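Local coordinates for protein beta-ketothiolase BktB (Ralstonia eutropha, PDB 4NZS) that catalyses the condensation of acetyl-CoA with acetyl-CoA or propionyl-CoA to 3-oxoacyl-CoA products, serving the production of the copolymer PHBV, at residues A[114-119]-A[264-269]; A[128-133]-A[146-151]; A[166-171]-A[245-250]. One frame throughout, in Å; residues are numbered along the deposited sequence.

Following the chain from its N terminus, contact 1 opens first, at 114-119, and closes last, at 264-269, where strand 257-267 returns antiparallel to strand 116-124 in the large mixed sheet. The other two contacts fall within this long excursion, one after the other. Contact 2 closes a short loop between 128-133 and 146-151 and forms a hairpin at the subunit interfaces. Contact 3 follows, tying helix 163-173 to the loop at 245-250 that precedes the returning strand. None crosses another. Contacts 1 and 3 lie on opposite sides of the chain's centre, with centres 41 Å apart, whereas the centres of contacts 2 and 3 are 25 Å apart.

Contact 1: A[114-119]-A[264-269]; sequences TDVAIG and VMMERA
Ala117 and Met265 form the hydrogen-bonded pair at the heart of an antiparallel strand pairing, in which the segments 116-119 and 264-267 run at 150° to each other. The bond from Met265 N to Ala117 O is short, 2.8 Å. Its counterpart from Ala117 N to Met265 O is longer, 3.3 Å. A third bond, Glu267 N to Asp115 O at 3.0 Å, extends the pairing to the point where the strand gives way to helix 268-274.

On the face that carries Val116, Ile118, Val264 and Met266, Val264 CG2 meets Ile118 CG1 and CD1, each at 3.7 Å. Val264 CG1 is anti to the backbone N (chi1 174°), which places CG2 beside that N and facing the isoleucine. At the strand ends Asp115 and Glu267 lie side by side and point the same way, their carboxylate planes 76° apart. Asp115 OD1 touches the aliphatic Glu267 CG at 3.2 Å, while the like-charged Asp115 OD1 and Glu267 OE1 stay 4.8 Å apart. Each acid has its own partner: Asp115 forms a salt bridge with Arg8, which probably eases the repulsion, and Glu267 OE2 accepts from Glu9 N. Glu267 is also the N-cap, with OE1 accepting from Ala269 N at 2.7 Å.

The pairing belongs to the core sheet of the thiolase fold, away from the active-site residues. Strand 57-60 flanks 116-124 and strand 10-22 flanks 257-267; helix 97-110 packs on Ala117 and Met265 through Ile109, and helix 32-47 packs on Ile118 and Val264 through Leu44.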
ATOM      1  N   THR A 114     -21.000  15.185  36.072  1.00 65.93           N
ATOM      2  CA  THR A 114     -21.229  13.908  36.739  1.00 66.62           C
ATOM      3  C   THR A 114     -20.301  13.789  37.945  1.00 68.67           C
ATOM      4  O   THR A 114     -19.386  14.599  38.107  1.00 73.41           O
ATOM      5  CB  THR A 114     -20.982  12.716  35.788  1.00 74.32           C
ATOM      6  OG1 THR A 114     -21.884  11.637  36.094  1.00 64.03           O
ATOM      7  CG2 THR A 114     -19.480  12.242  35.827  1.00 71.54           C
ATOM      8  N   ASP A 115     -20.510  12.759  38.762  1.00 68.72           N
ATOM      9  CA  ASP A 115     -19.715  12.565  39.992  1.00 74.99           C
ATOM     10  C   ASP A 115     -18.751  11.348  39.961  1.00 77.04           C
ATOM     11  O   ASP A 115     -17.996  11.073  40.926  1.00 60.37           O
ATOM     12  CB  ASP A 115     -20.670  12.490  41.187  1.00 79.63           C
ATOM     13  CG  ASP A 115     -21.428  13.796  41.402  1.00 78.44           C
ATOM     14  OD1 ASP A 115     -20.824  14.721  41.985  1.00 74.59           O
ATOM     15  OD2 ASP A 115     -22.602  13.911  40.965  1.00 76.00           O
ATOM     16  N   VAL A 116     -18.784  10.629  38.843  1.00 77.51           N
ATOM     17  CA  VAL A 116     -17.868   9.526  38.590  1.00 68.79           C
ATOM     18  C   VAL A 116     -17.264   9.606  37.178  1.00 62.44           C
ATOM     19  O   VAL A 116     -17.972   9.481  36.150  1.00 57.39           O
ATOM     20  CB  VAL A 116     -18.610   8.187  38.746  1.00 70.92           C
ATOM     21  CG1 VAL A 116     -17.605   7.064  38.999  1.00 68.48           C
ATOM     22  CG2 VAL A 116     -19.671   8.278  39.854  1.00 71.86           C
ATOM     23  N   ALA A 117     -15.958   9.812  37.108  1.00 54.31           N
ATOM     24  CA  ALA A 117     -15.289   9.925  35.825  1.00 52.94           C
ATOM     25  C   ALA A 117     -14.010   9.113  35.755  1.00 55.18           C
ATOM     26  O   ALA A 117     -13.302   8.987  36.734  1.00 54.92           O
ATOM     27  CB  ALA A 117     -15.004  11.379  35.512  1.00 50.16           C
ATOM     28  N   ILE A 118     -13.711   8.597  34.571  1.00 56.48           N
ATOM     29  CA  ILE A 118     -12.497   7.833  34.324  1.00 52.33           C
ATOM     30  C   ILE A 118     -11.631   8.608  33.340  1.00 46.19           C
ATOM     31  O   ILE A 118     -12.128   9.155  32.386  1.00 42.09           O
ATOM     32  CB  ILE A 118     -12.826   6.374  33.892  1.00 52.57           C
ATOM     33  CG1 ILE A 118     -12.431   5.393  34.974  1.00 53.17           C
ATOM     34  CG2 ILE A 118     -12.133   5.910  32.620  1.00 60.51           C
ATOM     35  CD1 ILE A 118     -12.770   3.971  34.615  1.00 53.29           C
ATOM     36  N   GLY A 119     -10.342   8.669  33.622  1.00 42.14           N
ATOM     37  CA  GLY A 119      -9.377   9.250  32.723  1.00 39.52           C
ATOM     38  C   GLY A 119      -8.237   8.293  32.511  1.00 39.19           C
ATOM     39  O   GLY A 119      -7.664   7.817  33.461  1.00 34.92           O
ATOM     40  N   VAL A 264      -9.690   5.745  38.120  1.00 46.13           N
ATOM     41  CA  VAL A 264     -11.077   6.040  38.428  1.00 50.83           C
ATOM     42  C   VAL A 264     -11.095   7.227  39.331  1.00 46.04           C
ATOM     43  O   VAL A 264     -10.332   7.288  40.265  1.00 55.21           O
ATOM     44  CB  VAL A 264     -11.807   4.892  39.121  1.00 52.79           C
ATOM     45  CG1 VAL A 264     -13.197   5.367  39.537  1.00 55.62           C
ATOM     46  CG2 VAL A 264     -11.911   3.670  38.193  1.00 55.13           C
ATOM     47  N   MET A 265     -11.961   8.174  39.043  1.00 47.09           N
ATOM     48  CA  MET A 265     -12.097   9.328  39.900  1.00 51.00           C
ATOM     49  C   MET A 265     -13.504   9.523  40.371  1.00 53.47           C
ATOM     50  O   MET A 265     -14.460   8.906  39.878  1.00 54.65           O
ATOM     51  CB  MET A 265     -11.698  10.575  39.167  1.00 50.32           C
ATOM     52  CG  MET A 265     -10.222  10.844  39.129  1.00 47.58           C
ATOM     53  SD  MET A 265     -10.087  11.915  37.700  1.00 58.05           S
ATOM     54  CE  MET A 265      -8.374  12.399  37.827  1.00 62.07           C
ATOM     55  N   MET A 266     -13.601  10.411  41.341  1.00 56.40           N
ATOM     56  CA  MET A 266     -14.820  10.640  42.053  1.00 56.86           C
ATOM     57  C   MET A 266     -14.849  12.009  42.634  1.00 55.81           C
ATOM     58  O   MET A 266     -13.821  12.530  43.081  1.00 51.81           O
ATOM     59  CB  MET A 266     -14.948   9.645  43.204  1.00 57.67           C
ATOM     60  CG  MET A 266     -16.047   8.657  42.946  1.00 60.04           C
ATOM     61  SD  MET A 266     -16.203   7.334  44.148  1.00 67.57           S
ATOM     62  CE  MET A 266     -17.320   6.293  43.198  1.00 67.72           C
ATOM     63  N   GLU A 267     -16.057  12.560  42.636  1.00 64.01           N
ATOM     64  CA  GLU A 267     -16.439  13.579  43.605  1.00 67.33           C
ATOM     65  C   GLU A 267     -16.247  13.012  45.041  1.00 67.73           C
ATOM     66  O   GLU A 267     -16.852  11.990  45.432  1.00 59.37           O
ATOM     67  CB  GLU A 267     -17.897  14.040  43.387  1.00 67.54           C
ATOM     68  CG  GLU A 267     -18.147  15.543  43.560  1.00 70.11           C
ATOM     69  CD  GLU A 267     -17.849  16.060  44.957  1.00 73.40           C
ATOM     70  OE1 GLU A 267     -18.101  15.303  45.935  1.00 66.02           O
ATOM     71  OE2 GLU A 267     -17.367  17.223  45.059  1.00 74.06           O
ATOM     72  N   ARG A 268     -15.386  13.695  45.792  1.00 62.64           N
ATOM     73  CA  ARG A 268     -15.105  13.399  47.194  1.00 67.78           C
ATOM     74  C   ARG A 268     -16.298  12.822  47.916  1.00 66.20           C
ATOM     75  O   ARG A 268     -16.263  11.697  48.396  1.00 69.99           O
ATOM     76  CB  ARG A 268     -14.680  14.691  47.881  1.00 69.60           C
ATOM     77  CG  ARG A 268     -13.798  14.515  49.083  1.00 72.87           C
ATOM     78  CD  ARG A 268     -13.939  15.734  49.978  1.00 77.38           C
ATOM     79  NE  ARG A 268     -12.690  16.098  50.648  1.00 77.48           N
ATOM     80  CZ  ARG A 268     -12.141  15.434  51.666  1.00 78.85           C
ATOM     81  NH1 ARG A 268     -12.703  14.322  52.156  1.00 81.39           N
ATOM     82  NH2 ARG A 268     -11.005  15.880  52.192  1.00 74.88           N
ATOM     83  N   ALA A 269     -17.372  13.593  47.961  1.00 69.27           N
ATOM     84  CA  ALA A 269     -18.591  13.161  48.637  1.00 72.35           C
ATOM     85  C   ALA A 269     -18.925  11.746  48.249  1.00 69.18           C
ATOM     86  O   ALA A 269     -19.174  10.883  49.108  1.00 70.50           O
ATOM     87  CB  ALA A 269     -19.760  14.068  48.272  1.00 75.28           C
TER

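Contact 2: A[128-133]-A[146-151]; sequences APYLAP and LVDMML
Leu131 and Val147 pair by two backbone hydrogen bonds in a small antiparallel beta hairpin, strands 130-132 and 144-148, consistent with the tetramerisation loop of tetrameric thiolases. Leu131 N donates to Val147 O at 2.9 Å, and Val147 N returns a bond to Leu131 O. Past the strand, Met149 N gives its hydrogen to Pro129 O at 3.0 Å, so the first residue of helix 149-153 is still held by the opposite segment.

Tyr130 and Asp148 form the adjoining non-hydrogen-bonded pair. The ring passes its CE2 atom 3.5 Å from Asp148 CB, with ring and carboxylate planes 37° apart, and Leu146 O lies at the ring edge, near its plane. The polar ends of both residues turn to other subunits: Tyr130 OH is hydrogen-bonded to Gly142 O of the third subunit, Asp148 OD2 accepts from Gly142 N of the same subunit, and Asp148 OD1 forms a salt bridge with Arg136 of the second. Backbone atoms find partners there too: Asp148 N donates to Asp143 OD1 of the third subunit, and Ala128 O accepts from Arg136 NE of the second. Asp148 is also the N-cap of helix 149-153. Its CG is anti to the backbone N (chi1 -174°), and OD1 takes two weak bonds, from Met150 N at 3.1 Å and Leu151 N at 3.5 Å. Arg136 of the second subunit thus shares Asp148 OD1 with the helix start. Strand pairing with the second subunit through 130-132, and with the third through Leu146, continues the sheet across both interfaces.

Ala132 CB rests on Leu146 CD1 at 3.6 Å. Met149 bends at chi2 (57°) and crosses Leu131 at an angle, bringing its sulfur SD to 3.6 Å from Leu131 CG.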
ATOM      1  N   ALA A 128       2.040   1.594  14.921  1.00 21.72           N
ATOM      2  CA  ALA A 128       1.691   2.845  14.282  1.00 22.97           C
ATOM      3  C   ALA A 128       1.752   2.417  12.877  1.00 20.59           C
ATOM      4  O   ALA A 128       2.562   1.590  12.560  1.00 21.18           O
ATOM      5  CB  ALA A 128       2.689   3.983  14.573  1.00 23.91           C
ATOM      6  N   PRO A 129       0.932   3.014  12.012  1.00 20.04           N
ATOM      7  CA  PRO A 129       0.917   2.735  10.614  1.00 20.21           C
ATOM      8  C   PRO A 129       1.784   3.572   9.700  1.00 22.36           C
ATOM      9  O   PRO A 129       2.332   4.604  10.105  1.00 24.45           O
ATOM     10  CB  PRO A 129      -0.505   3.144  10.258  1.00 22.10           C
ATOM     11  CG  PRO A 129      -0.732   4.358  11.077  1.00 20.63           C
ATOM     12  CD  PRO A 129      -0.154   3.933  12.390  1.00 20.23           C
ATOM     13  N   TYR A 130       1.783   3.157   8.439  1.00 21.63           N
ATOM     14  CA  TYR A 130       2.123   3.981   7.322  1.00 24.25           C
ATOM     15  C   TYR A 130       0.872   4.432   6.552  1.00 29.58           C
ATOM     16  O   TYR A 130      -0.024   3.611   6.297  1.00 28.31           O
ATOM     17  CB  TYR A 130       2.960   3.152   6.402  1.00 25.60           C
ATOM     18  CG  TYR A 130       4.306   2.886   6.986  1.00 28.15           C
ATOM     19  CD1 TYR A 130       4.522   1.893   7.937  1.00 26.73           C
ATOM     20  CD2 TYR A 130       5.359   3.665   6.620  1.00 29.50           C
ATOM     21  CE1 TYR A 130       5.794   1.681   8.435  1.00 28.41           C
ATOM     22  CE2 TYR A 130       6.605   3.470   7.134  1.00 26.79           C
ATOM     23  CZ  TYR A 130       6.833   2.514   8.029  1.00 23.85           C
ATOM     24  OH  TYR A 130       8.110   2.430   8.488  1.00 24.54           O
ATOM     25  N   LEU A 131       0.788   5.720   6.200  1.00 32.01           N
ATOM     26  CA  LEU A 131      -0.304   6.224   5.361  1.00 37.59           C
ATOM     27  C   LEU A 131       0.178   6.170   3.962  1.00 37.69           C
ATOM     28  O   LEU A 131       1.366   6.300   3.746  1.00 47.67           O
ATOM     29  CB  LEU A 131      -0.618   7.708   5.562  1.00 42.28           C
ATOM     30  CG  LEU A 131      -0.613   8.380   6.916  1.00 45.26           C
ATOM     31  CD1 LEU A 131      -0.855   9.875   6.695  1.00 48.14           C
ATOM     32  CD2 LEU A 131      -1.703   7.746   7.744  1.00 42.47           C
ATOM     33  N   ALA A 132      -0.744   6.012   3.020  1.00 39.42           N
ATOM     34  CA  ALA A 132      -0.455   6.115   1.592  1.00 36.90           C
ATOM     35  C   ALA A 132      -1.218   7.289   1.098  1.00 35.74           C
ATOM     36  O   ALA A 132      -2.407   7.154   0.845  1.00 35.26           O
ATOM     37  CB  ALA A 132      -0.910   4.888   0.849  1.00 36.99           C
ATOM     38  N   PRO A 133      -0.539   8.440   0.979  1.00 35.88           N
ATOM     39  CA  PRO A 133      -1.282   9.674   0.774  1.00 34.87           C
ATOM     40  C   PRO A 133      -1.867   9.753  -0.607  1.00 35.34           C
ATOM     41  O   PRO A 133      -2.823  10.430  -0.814  1.00 39.95           O
ATOM     42  CB  PRO A 133      -0.220  10.764   0.991  1.00 39.07           C
ATOM     43  CG  PRO A 133       1.112  10.076   0.889  1.00 35.94           C
ATOM     44  CD  PRO A 133       0.927   8.644   1.140  1.00 33.45           C
ATOM     45  N   LEU A 146       4.982   6.064   1.289  1.00 37.82           N
ATOM     46  CA  LEU A 146       4.344   5.403   2.371  1.00 39.20           C
ATOM     47  C   LEU A 146       4.932   6.090   3.559  1.00 37.31           C
ATOM     48  O   LEU A 146       6.110   5.894   3.866  1.00 43.44           O
ATOM     49  CB  LEU A 146       4.751   3.949   2.318  1.00 42.39           C
ATOM     50  CG  LEU A 146       3.588   2.967   2.254  1.00 48.59           C
ATOM     51  CD1 LEU A 146       2.386   3.478   1.448  1.00 48.53           C
ATOM     52  CD2 LEU A 146       4.124   1.654   1.709  1.00 43.00           C
ATOM     53  N   VAL A 147       4.144   6.942   4.190  1.00 37.88           N
ATOM     54  CA  VAL A 147       4.631   7.797   5.274  1.00 37.26           C
ATOM     55  C   VAL A 147       4.548   7.086   6.605  1.00 34.54           C
ATOM     56  O   VAL A 147       3.490   6.551   6.940  1.00 35.76           O
ATOM     57  CB  VAL A 147       3.769   9.054   5.350  1.00 38.25           C
ATOM     58  CG1 VAL A 147       4.109   9.889   6.578  1.00 38.52           C
ATOM     59  CG2 VAL A 147       3.918   9.861   4.065  1.00 37.04           C
ATOM     60  N   ASP A 148       5.660   7.099   7.351  1.00 31.29           N
ATOM     61  CA  ASP A 148       5.731   6.605   8.734  1.00 29.97           C
ATOM     62  C   ASP A 148       5.074   7.566   9.721  1.00 32.27           C
ATOM     63  O   ASP A 148       5.554   8.628   9.978  1.00 38.33           O
ATOM     64  CB  ASP A 148       7.168   6.342   9.119  1.00 26.21           C
ATOM     65  CG  ASP A 148       7.314   5.712  10.457  1.00 27.06           C
ATOM     66  OD1 ASP A 148       6.311   5.653  11.211  1.00 28.51           O
ATOM     67  OD2 ASP A 148       8.435   5.200  10.770  1.00 26.45           O
ATOM     68  N   MET A 149       3.979   7.147  10.325  1.00 36.00           N
ATOM     69  CA  MET A 149       3.114   8.063  11.068  1.00 34.11           C
ATOM     70  C   MET A 149       3.654   8.318  12.447  1.00 32.27           C
ATOM     71  O   MET A 149       3.401   9.356  13.088  1.00 27.02           O
ATOM     72  CB  MET A 149       1.700   7.448  11.139  1.00 37.19           C
ATOM     73  CG  MET A 149       0.602   8.473  11.321  1.00 38.97           C
ATOM     74  SD  MET A 149       0.637   9.705  10.003  1.00 42.75           S
ATOM     75  CE  MET A 149      -0.609  10.897  10.425  1.00 35.15           C
ATOM     76  N   MET A 150       4.399   7.336  12.920  1.00 32.04           N
ATOM     77  CA  MET A 150       5.047   7.426  14.168  1.00 34.61           C
ATOM     78  C   MET A 150       6.099   8.531  14.113  1.00 34.37           C
ATOM     79  O   MET A 150       6.069   9.459  14.917  1.00 36.16           O
ATOM     80  CB  MET A 150       5.706   6.103  14.463  1.00 39.02           C
ATOM     81  CG  MET A 150       6.275   6.035  15.863  1.00 41.30           C
ATOM     82  SD  MET A 150       7.352   4.616  16.097  1.00 49.54           S
ATOM     83  CE  MET A 150       8.642   4.876  14.882  1.00 44.33           C
ATOM     84  N   LEU A 151       7.011   8.467  13.158  1.00 32.59           N
ATOM     85  CA  LEU A 151       7.917   9.625  12.957  1.00 30.38           C
ATOM     86  C   LEU A 151       7.106  10.904  12.746  1.00 30.67           C
ATOM     87  O   LEU A 151       7.498  11.987  13.146  1.00 28.20           O
ATOM     88  CB  LEU A 151       8.749   9.421  11.734  1.00 30.28           C
ATOM     89  CG  LEU A 151       9.637   8.223  11.785  1.00 30.44           C
ATOM     90  CD1 LEU A 151      10.780   8.515  10.847  1.00 32.62           C
ATOM     91  CD2 LEU A 151      10.180   7.997  13.195  1.00 31.86           C
TER

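Contact 3: A[166-171]-A[245-250]; sequences TAENVA and NGTVTA
The carboxylate of Glu168 is the flat group of this contact, and the backbone of Thr247 and Val248 grips it. Thr247 N and Val248 N approach Glu168 OE2 from opposite faces of the carboxylate plane, both on the syn side, 22° and 35° out of it. Thr247 N lies 2.8 Å from Glu168 OE2. The bond from Val248 N to Glu168 OE2 is 3.0 Å long and almost straight. The second oxygen, OE1, receives the hydroxyl Thr247 OG1 at 2.8 Å on its syn lone pair, while Thr247 N adds only a weak bond to OE1. Both oxygens are thereby used, and the grip should fix the rotation of the group.

The glutamate chain bends at chi2 (-61°), which carries the carboxylate from the helix to the loop. Beside it the methyl Val248 CG2 closes in on Glu168 OE1, 3.2 Å away, and also packs on Ala167 CB at 3.7 Å. The Glu168 side chain runs alongside those of Thr247 and Val248, pointing the opposite way to both. Thr247 OG1 has a further partner in Gln181 NE2, so this hydroxyl links Glu168 to helix 178-197.

A side-chain carboxylate thus clamps an irregular loop to helix 163-173, both within the thiolase N-terminal domain family region. Ala167 lies about 9 Å, side chain to side chain, from Cys385, a predicted catalytic residue. Ala328 of helix 327-336 packs against Ala167, Ala171 and Val248, while Gln181 of helix 178-197 touches Ala171 and Val248; the loop then leads on to strand 257-267.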
ATOM      1  N   THR A 166      14.890  19.404  18.903  1.00 63.13           N
ATOM      2  CA  THR A 166      14.526  20.384  19.916  1.00 57.38           C
ATOM      3  C   THR A 166      15.242  20.095  21.225  1.00 55.95           C
ATOM      4  O   THR A 166      15.363  20.975  22.081  1.00 56.68           O
ATOM      5  CB  THR A 166      12.996  20.521  20.167  1.00 54.08           C
ATOM      6  OG1 THR A 166      12.500  19.439  20.953  1.00 50.78           O
ATOM      7  CG2 THR A 166      12.256  20.603  18.903  1.00 55.82           C
ATOM      8  N   ALA A 167      15.696  18.866  21.414  1.00 56.23           N
ATOM      9  CA  ALA A 167      16.379  18.543  22.665  1.00 60.53           C
ATOM     10  C   ALA A 167      17.723  19.282  22.745  1.00 60.52           C
ATOM     11  O   ALA A 167      17.939  20.083  23.656  1.00 65.67           O
ATOM     12  CB  ALA A 167      16.572  17.053  22.799  1.00 62.65           C
ATOM     13  N   GLU A 168      18.582  19.046  21.753  1.00 57.49           N
ATOM     14  CA  GLU A 168      19.828  19.795  21.593  1.00 54.84           C
ATOM     15  C   GLU A 168      19.597  21.245  21.972  1.00 48.32           C
ATOM     16  O   GLU A 168      20.345  21.817  22.762  1.00 45.39           O
ATOM     17  CB  GLU A 168      20.363  19.692  20.159  1.00 51.64           C
ATOM     18  CG  GLU A 168      20.606  18.271  19.651  1.00 51.05           C
ATOM     19  CD  GLU A 168      21.627  17.507  20.464  1.00 49.08           C
ATOM     20  OE1 GLU A 168      21.800  17.882  21.625  1.00 52.89           O
ATOM     21  OE2 GLU A 168      22.255  16.535  19.967  1.00 47.77           O
ATOM     22  N   ASN A 169      18.523  21.825  21.457  1.00 51.27           N
ATOM     23  CA  ASN A 169      18.250  23.250  21.698  1.00 54.39           C
ATOM     24  C   ASN A 169      18.162  23.635  23.178  1.00 54.91           C
ATOM     25  O   ASN A 169      18.690  24.665  23.600  1.00 63.76           O
ATOM     26  CB  ASN A 169      16.977  23.693  20.971  1.00 50.66           C
ATOM     27  CG  ASN A 169      17.166  23.799  19.482  1.00 50.03           C
ATOM     28  OD1 ASN A 169      18.257  23.545  18.958  1.00 49.33           O
ATOM     29  ND2 ASN A 169      16.084  24.150  18.771  1.00 49.87           N
ATOM     30  N   VAL A 170      17.492  22.804  23.954  1.00 55.30           N
ATOM     31  CA  VAL A 170      17.230  23.116  25.338  1.00 52.06           C
ATOM     32  C   VAL A 170      18.452  22.729  26.118  1.00 52.83           C
ATOM     33  O   VAL A 170      18.764  23.338  27.142  1.00 50.23           O
ATOM     34  CB  VAL A 170      15.966  22.390  25.841  1.00 50.43           C
ATOM     35  CG1 VAL A 170      15.847  22.411  27.357  1.00 54.66           C
ATOM     36  CG2 VAL A 170      14.747  23.057  25.253  1.00 54.29           C
ATOM     37  N   ALA A 171      19.140  21.700  25.636  1.00 57.12           N
ATOM     38  CA  ALA A 171      20.387  21.266  26.256  1.00 57.96           C
ATOM     39  C   ALA A 171      21.427  22.388  26.169  1.00 64.44           C
ATOM     40  O   ALA A 171      22.180  22.612  27.122  1.00 68.50           O
ATOM     41  CB  ALA A 171      20.904  20.009  25.585  1.00 52.74           C
ATOM     42  N   ASN A 245      28.231  18.721  16.826  1.00 88.55           N
ATOM     43  CA  ASN A 245      27.844  19.327  18.122  1.00 86.28           C
ATOM     44  C   ASN A 245      26.811  18.491  18.888  1.00 72.45           C
ATOM     45  O   ASN A 245      26.110  18.992  19.780  1.00 68.28           O
ATOM     46  CB  ASN A 245      27.361  20.783  17.959  1.00 93.14           C
ATOM     47  CG  ASN A 245      27.537  21.616  19.232  1.00100.14           C
ATOM     48  OD1 ASN A 245      27.925  22.789  19.171  1.00 98.51           O
ATOM     49  ND2 ASN A 245      27.250  21.014  20.390  1.00 98.52           N
ATOM     50  N   GLY A 246      26.747  17.209  18.572  1.00 63.05           N
ATOM     51  CA  GLY A 246      25.697  16.381  19.117  1.00 63.42           C
ATOM     52  C   GLY A 246      25.835  16.090  20.600  1.00 64.48           C
ATOM     53  O   GLY A 246      26.928  15.891  21.123  1.00 55.09           O
ATOM     54  N   THR A 247      24.717  16.083  21.307  1.00 67.96           N
ATOM     55  CA  THR A 247      24.739  15.528  22.656  1.00 65.98           C
ATOM     56  C   THR A 247      23.695  14.420  22.814  1.00 62.76           C
ATOM     57  O   THR A 247      23.943  13.448  23.510  1.00 63.92           O
ATOM     58  CB  THR A 247      24.625  16.614  23.765  1.00 64.69           C
ATOM     59  OG1 THR A 247      23.271  17.071  23.883  1.00 66.64           O
ATOM     60  CG2 THR A 247      25.560  17.804  23.487  1.00 59.60           C
ATOM     61  N   VAL A 248      22.554  14.525  22.143  1.00 61.45           N
ATOM     62  CA  VAL A 248      21.458  13.608  22.404  1.00 51.39           C
ATOM     63  C   VAL A 248      21.644  12.287  21.643  1.00 49.84           C
ATOM     64  O   VAL A 248      21.948  12.288  20.451  1.00 47.78           O
ATOM     65  CB  VAL A 248      20.111  14.279  22.065  1.00 55.07           C
ATOM     66  CG1 VAL A 248      18.946  13.341  22.312  1.00 48.97           C
ATOM     67  CG2 VAL A 248      19.920  15.562  22.872  1.00 55.18           C
ATOM     68  N   THR A 249      21.442  11.173  22.358  1.00 49.25           N
ATOM     69  CA  THR A 249      21.632   9.801  21.848  1.00 50.44           C
ATOM     70  C   THR A 249      20.347   8.913  21.937  1.00 49.09           C
ATOM     71  O   THR A 249      19.293   9.327  22.448  1.00 44.27           O
ATOM     72  CB  THR A 249      22.748   9.050  22.645  1.00 48.28           C
ATOM     73  OG1 THR A 249      22.348   8.857  24.020  1.00 48.12           O
ATOM     74  CG2 THR A 249      24.064   9.798  22.618  1.00 46.00           C
ATOM     75  N   ALA A 250      20.460   7.681  21.453  1.00 47.97           N
ATOM     76  CA  ALA A 250      19.462   6.643  21.737  1.00 45.28           C
ATOM     77  C   ALA A 250      19.436   6.360  23.245  1.00 48.80           C
ATOM     78  O   ALA A 250      18.359   6.339  23.880  1.00 51.39           O
ATOM     79  CB  ALA A 250      19.793   5.391  20.952  1.00 43.89           C
TER